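Local coordinates for putative trimethylamine methyltransferase (PDB 4YYC), which probably acts as a methyltransferase of the trimethylamine methyltransferase (MttB) family, although its own substrate is not established, at residues V136-Y141 against T386-H391; V239-I244 against A269-P274. All blocks are in the same frame, centred on the assembly; numbering follows the deposited sequence.

Interaction 1 of 2, residues V136-Y141 against T386-H391; sequences VFAPVY and TNFVLH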
loop_
_atom_site.group_PDB
_atom_site.type_symbol
_atom_site.label_atom_id
_atom_site.label_comp_id
_atom_site.label_asym_id
_atom_site.label_seq_id
_atom_site.Cartn_x
_atom_site.Cartn_y
_atom_site.Cartn_z
ATOM N N VAL A 136 9.150 14.815 2.492
ATOM C CA VAL A 136 10.482 14.677 3.049
ATOM C C VAL A 136 10.473 13.477 4.002
ATOM O O VAL A 136 9.757 13.469 4.996
ATOM C CB VAL A 136 10.838 15.961 3.837
ATOM C CG1 VAL A 136 12.164 15.838 4.547
ATOM C CG2 VAL A 136 10.847 17.165 2.896
ATOM N N PHE A 137 11.348 12.507 3.737
ATOM C CA PHE A 137 11.470 11.301 4.543
ATOM C C PHE A 137 12.579 11.468 5.580
ATOM O O PHE A 137 13.706 11.886 5.249
ATOM C CB PHE A 137 11.810 10.100 3.692
ATOM C CG PHE A 137 10.728 9.691 2.737
ATOM C CD1 PHE A 137 9.415 9.656 3.119
ATOM C CD2 PHE A 137 11.061 9.269 1.438
ATOM C CE1 PHE A 137 8.426 9.218 2.217
ATOM C CE2 PHE A 137 10.085 8.830 0.553
ATOM C CZ PHE A 137 8.773 8.812 0.937
ATOM N N ALA A 138 12.305 11.021 6.809
ATOM C CA ALA A 138 13.279 10.998 7.902
ATOM C C ALA A 138 13.286 9.644 8.569
ATOM O O ALA A 138 12.274 8.916 8.514
ATOM C CB ALA A 138 12.968 12.019 8.960
ATOM N N PRO A 139 14.384 9.285 9.222
ATOM C CA PRO A 139 14.411 7.963 9.886
ATOM C C PRO A 139 13.506 7.780 11.093
ATOM O O PRO A 139 12.890 8.717 11.629
ATOM C CB PRO A 139 15.884 7.796 10.297
ATOM C CG PRO A 139 16.647 8.832 9.514
ATOM C CD PRO A 139 15.695 9.935 9.233
ATOM N N VAL A 140 13.404 6.516 11.479
ATOM C CA VAL A 140 12.965 6.122 12.825
ATOM C C VAL A 140 13.440 7.084 13.908
ATOM O O VAL A 140 14.574 7.560 13.882
ATOM C CB VAL A 140 13.379 4.681 13.118
ATOM C CG1 VAL A 140 14.897 4.518 13.068
ATOM C CG2 VAL A 140 12.766 4.159 14.422
ATOM N N TYR A 141 12.567 7.318 14.885
ATOM C CA TYR A 141 12.866 8.207 16.022
ATOM C C TYR A 141 12.376 7.544 17.310
ATOM O O TYR A 141 11.219 7.113 17.414
ATOM C CB TYR A 141 12.113 9.513 15.769
ATOM C CG TYR A 141 12.346 10.660 16.732
ATOM C CD1 TYR A 141 11.846 10.606 18.026
ATOM C CD2 TYR A 141 12.989 11.810 16.298
ATOM C CE1 TYR A 141 12.015 11.661 18.913
ATOM C CE2 TYR A 141 13.144 12.873 17.176
ATOM C CZ TYR A 141 12.657 12.798 18.464
ATOM O OH TYR A 141 12.839 13.861 19.357
ATOM N N THR A 386 1.694 13.532 2.509
ATOM C CA THR A 386 2.349 13.874 3.771
ATOM C C THR A 386 3.605 14.707 3.467
ATOM O O THR A 386 4.431 14.323 2.649
ATOM C CB THR A 386 2.677 12.600 4.581
ATOM O OG1 THR A 386 1.490 11.839 4.755
ATOM C CG2 THR A 386 3.250 12.909 5.944
ATOM N N ASN A 387 3.821 15.799 4.206
ATOM C CA ASN A 387 4.963 16.665 3.971
ATOM C C ASN A 387 6.214 16.210 4.702
ATOM O O ASN A 387 7.305 16.312 4.163
ATOM C CB ASN A 387 4.639 18.107 4.394
ATOM C CG ASN A 387 3.532 18.728 3.569
ATOM O OD1 ASN A 387 2.517 19.140 4.114
ATOM N ND2 ASN A 387 3.723 18.801 2.271
ATOM N N PHE A 388 6.085 15.708 5.923
ATOM C CA PHE A 388 7.223 15.303 6.715
ATOM C C PHE A 388 6.922 13.941 7.288
ATOM O O PHE A 388 5.898 13.771 7.948
ATOM C CB PHE A 388 7.524 16.314 7.817
ATOM C CG PHE A 388 8.608 15.885 8.724
ATOM C CD1 PHE A 388 9.864 15.591 8.211
ATOM C CD2 PHE A 388 8.397 15.758 10.103
ATOM C CE1 PHE A 388 10.879 15.178 9.035
ATOM C CE2 PHE A 388 9.420 15.305 10.939
ATOM C CZ PHE A 388 10.661 15.017 10.397
ATOM N N VAL A 389 7.772 12.985 6.979
ATOM C CA VAL A 389 7.561 11.627 7.387
ATOM C C VAL A 389 8.647 11.219 8.362
ATOM O O VAL A 389 9.751 10.749 7.986
ATOM C CB VAL A 389 7.545 10.681 6.165
ATOM C CG1 VAL A 389 7.133 9.284 6.592
ATOM C CG2 VAL A 389 6.644 11.186 5.052
ATOM N N LEU A 390 8.309 11.312 9.639
ATOM C CA LEU A 390 9.112 10.686 10.666
ATOM C C LEU A 390 8.920 9.189 10.589
ATOM O O LEU A 390 7.866 8.701 10.171
ATOM C CB LEU A 390 8.670 11.216 12.034
ATOM C CG LEU A 390 9.667 11.004 13.186
ATOM C CD1 LEU A 390 11.003 11.633 12.872
ATOM C CD2 LEU A 390 9.008 11.577 14.452
ATOM N N HIS A 391 9.944 8.411 10.949
ATOM C CA HIS A 391 9.850 6.955 10.978
ATOM C C HIS A 391 9.686 6.353 9.582
ATOM O O HIS A 391 9.056 5.309 9.401
ATOM C CB HIS A 391 8.759 6.381 11.862
ATOM C CG HIS A 391 8.562 7.082 13.174
ATOM N ND1 HIS A 391 9.498 7.097 14.178
ATOM C CD2 HIS A 391 7.479 7.706 13.669
ATOM C CE1 HIS A 391 9.021 7.731 15.221
ATOM N NE2 HIS A 391 7.790 8.109 14.948
#
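Val136 and Val389 share the straightest bond of this parallel strand pair: Val389 N donates to Val136 O over 2.8 Å. Val136 N donates to Asn387 O, and Ala138 N reaches Val389 O at 2.8 Å. Backbone bonds of Phe137 to Ser176 and of Phe388 to Phe354 continue the pairing outward, consistent with early and late strands of a TIM-type barrel closing on each other. Past this point the pairing becomes irregular. His391 N still finds Pro139 O at 3.0 Å, but stands well above that carbonyl plane, 65° out of it. A side chain then takes over, as Tyr141 N donates to His391 ND1 at 3.2 Å, tilted modestly from the ring plane. The imidazole folds back beside its own backbone N (chi1 -40°), with Leu390 CG over one ring face, and its NE2 hydrogen-bonds an unidentified ligand, probably from the crystallisation liquor.

Packing divides between the two sides of the sheet. Phe137 and Val389 lie side by side, the valine CG2 meeting the edge of the phenylalanine ring at CD1, 3.7 Å away. On the side of Val136 and Phe388, the methyl of Ala138 sits 3.8 Å from Phe388 CE1. Farther on, Leu390 CD1 packs 3.8 Å from Tyr141 CB. The N-H of Tyr141, held at ND1, probably fixes the rotation of the imidazole and leaves NE2 directed to the ligand.

Interaction 2 of 2, residues V239-I244 against A269-P274; sequences VTLNLI and ACVVSP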
loop_
_atom_site.group_PDB
_atom_site.type_symbol
_atom_site.label_atom_id
_atom_site.label_comp_id
_atom_site.label_asym_id
_atom_site.label_seq_id
_atom_site.Cartn_x
_atom_site.Cartn_y
_atom_site.Cartn_z
ATOM N N VAL A 239 16.511 25.503 10.649
ATOM C CA VAL A 239 17.534 24.482 10.400
ATOM C C VAL A 239 17.240 23.197 11.156
ATOM O O VAL A 239 17.944 22.212 10.974
ATOM C CB VAL A 239 18.963 24.957 10.727
ATOM C CG1 VAL A 239 19.351 26.166 9.873
ATOM C CG2 VAL A 239 19.141 25.281 12.194
ATOM N N THR A 240 16.200 23.206 11.982
ATOM C CA THR A 240 15.744 22.025 12.717
ATOM C C THR A 240 14.220 21.931 12.649
ATOM O O THR A 240 13.508 22.961 12.638
ATOM C CB THR A 240 16.166 22.047 14.200
ATOM O OG1 THR A 240 15.758 23.292 14.773
ATOM C CG2 THR A 240 17.626 21.903 14.332
ATOM N N LEU A 241 13.741 20.690 12.578
ATOM C CA LEU A 241 12.374 20.331 12.973
ATOM C C LEU A 241 12.467 19.604 14.296
ATOM O O LEU A 241 13.392 18.817 14.510
ATOM C CB LEU A 241 11.691 19.408 11.934
ATOM C CG LEU A 241 10.833 20.169 10.931
ATOM C CD1 LEU A 241 11.639 21.162 10.103
ATOM C CD2 LEU A 241 10.133 19.209 9.973
ATOM N N ASN A 242 11.495 19.836 15.177
ATOM C CA ASN A 242 11.585 19.410 16.563
ATOM C C ASN A 242 10.293 18.804 17.001
ATOM O O ASN A 242 9.248 19.405 16.805
ATOM C CB ASN A 242 12.015 20.593 17.418
ATOM C CG ASN A 242 13.308 21.180 16.923
ATOM O OD1 ASN A 242 14.336 20.537 17.080
ATOM N ND2 ASN A 242 13.256 22.309 16.224
ATOM N N LEU A 243 10.323 17.590 17.525
ATOM C CA LEU A 243 9.107 16.863 17.825
ATOM C C LEU A 243 8.484 17.323 19.126
ATOM O O LEU A 243 9.060 17.135 20.181
ATOM C CB LEU A 243 9.393 15.368 17.856
ATOM C CG LEU A 243 8.201 14.453 18.054
ATOM C CD1 LEU A 243 7.187 14.587 16.958
ATOM C CD2 LEU A 243 8.748 13.019 18.056
ATOM N N ILE A 244 7.286 17.893 19.040
ATOM C CA ILE A 244 6.556 18.425 20.197
ATOM C C ILE A 244 5.286 17.577 20.355
ATOM O O ILE A 244 4.258 17.844 19.701
ATOM C CB ILE A 244 6.223 19.934 20.037
ATOM C CG1 ILE A 244 7.504 20.749 19.739
ATOM C CG2 ILE A 244 5.449 20.426 21.273
ATOM C CD1 ILE A 244 8.550 20.724 20.844
ATOM N N ALA A 269 11.396 24.921 13.791
ATOM C CA ALA A 269 10.070 24.377 13.565
ATOM C C ALA A 269 9.667 23.380 14.644
ATOM O O ALA A 269 10.464 22.534 15.064
ATOM C CB ALA A 269 9.977 23.716 12.190
ATOM N N CYS A 270 8.400 23.440 15.007
ATOM C CA CYS A 270 7.791 22.528 15.949
ATOM C C CYS A 270 6.834 21.591 15.198
ATOM O O CYS A 270 5.961 22.091 14.444
ATOM C CB CYS A 270 6.989 23.300 16.985
ATOM S SG CYS A 270 8.048 24.172 18.161
ATOM N N VAL A 271 7.005 20.277 15.378
ATOM C CA VAL A 271 6.107 19.292 14.783
ATOM C C VAL A 271 5.126 18.902 15.868
ATOM O O VAL A 271 5.427 18.039 16.703
ATOM C CB VAL A 271 6.876 18.044 14.245
ATOM C CG1 VAL A 271 5.907 17.124 13.485
ATOM C CG2 VAL A 271 8.085 18.451 13.417
ATOM N N VAL A 272 3.956 19.544 15.892
ATOM C CA VAL A 272 2.996 19.357 16.996
ATOM C C VAL A 272 2.195 18.089 16.763
ATOM O O VAL A 272 1.366 18.020 15.844
ATOM C CB VAL A 272 2.057 20.598 17.153
ATOM C CG1 VAL A 272 1.008 20.318 18.232
ATOM C CG2 VAL A 272 2.874 21.799 17.517
ATOM N N SER A 273 2.401 17.092 17.610
ATOM C CA SER A 273 1.999 15.737 17.280
ATOM C C SER A 273 1.251 15.054 18.422
ATOM O O SER A 273 1.854 14.563 19.385
ATOM C CB SER A 273 3.249 14.879 16.920
ATOM O OG SER A 273 3.935 15.442 15.798
ATOM N N PRO A 274 -0.077 14.975 18.324
ATOM C CA PRO A 274 -0.820 14.029 19.132
ATOM C C PRO A 274 -0.163 12.651 19.064
ATOM O O PRO A 274 0.338 12.258 18.002
ATOM C CB PRO A 274 -2.201 14.044 18.463
ATOM C CG PRO A 274 -2.319 15.449 17.961
ATOM C CD PRO A 274 -0.960 15.801 17.468
#
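Leu241 and Ala269 face each other in register, with Leu241 CD1 3.7 Å from the alanine methyl and the leucine's CB also near Val271 CG2. On the reverse side of the sheet Ile244 CG1, held beside its own backbone N (chi1 -54°), touches both CB and SG of Cys270. The backbones are joined by Ala269 N to Thr240 O, Val271 N to Asn242 O at 2.8 Å and almost straight (175°), Ile244 N to Val271 O, and Ser273 N to Ile244 O at 2.9 Å. Two neighbouring parallel strands linked through helix 254-265 make a beta-alpha-beta crossover, and Ile244 and Cys270 lie against that helix; the chain around them has the barrel form of a TIM-type fold, as in other MttB-family proteins.

Asn242 adds a side-chain grip. Its backbone N bonds Ala269 O only weakly, but ND2 reaches the same oxygen at 3.0 Å and also donates to Thr240 OG1 at 3.1 Å, in the amide plane. Replacing it with a leucine would probably cost Ala269 O its stronger donor and leave Thr240 OG1 without the amide that ties it to the strand pair. Val271 O is likewise shared, Ile244 N and Ser273 OG approaching from opposite faces of its plane, and Leu243 CD1 rests 3.6 Å from Ser273 OG. Farther out, Gln268 OE1 bonds Thr240 OG1, while Phe117 and Trp119 of strand 116-119 cover Leu241. Strand 313-322 continues the sheet beyond Cys270 and Val272, through backbone bonds to Leu314.

Overall arrangement
Both contacts are buried parallel pairings, their centres about 11 Å apart, and both probably belong to one barrel wall. Interaction 2 joins consecutive strands, close in sequence, and keeps regular pairing over four residue pairs. Interaction 1 lies where early and late strands of the chain meet, near its centre, and only two pairs are regular before loop geometry sets in. It gives the unknown ligand a hydrogen bond from His391, while interaction 2 brings Leu243 close to it. In 239-244 against 269-274 polar side chains reinforce backbone carbonyls. The two meet through apolar groups: Tyr141 CE1 lies 3.6 Å from Leu243 CD2, and Phe388 CG lies 3.9 Å from Leu241 CD2, so the two share an apolar patch.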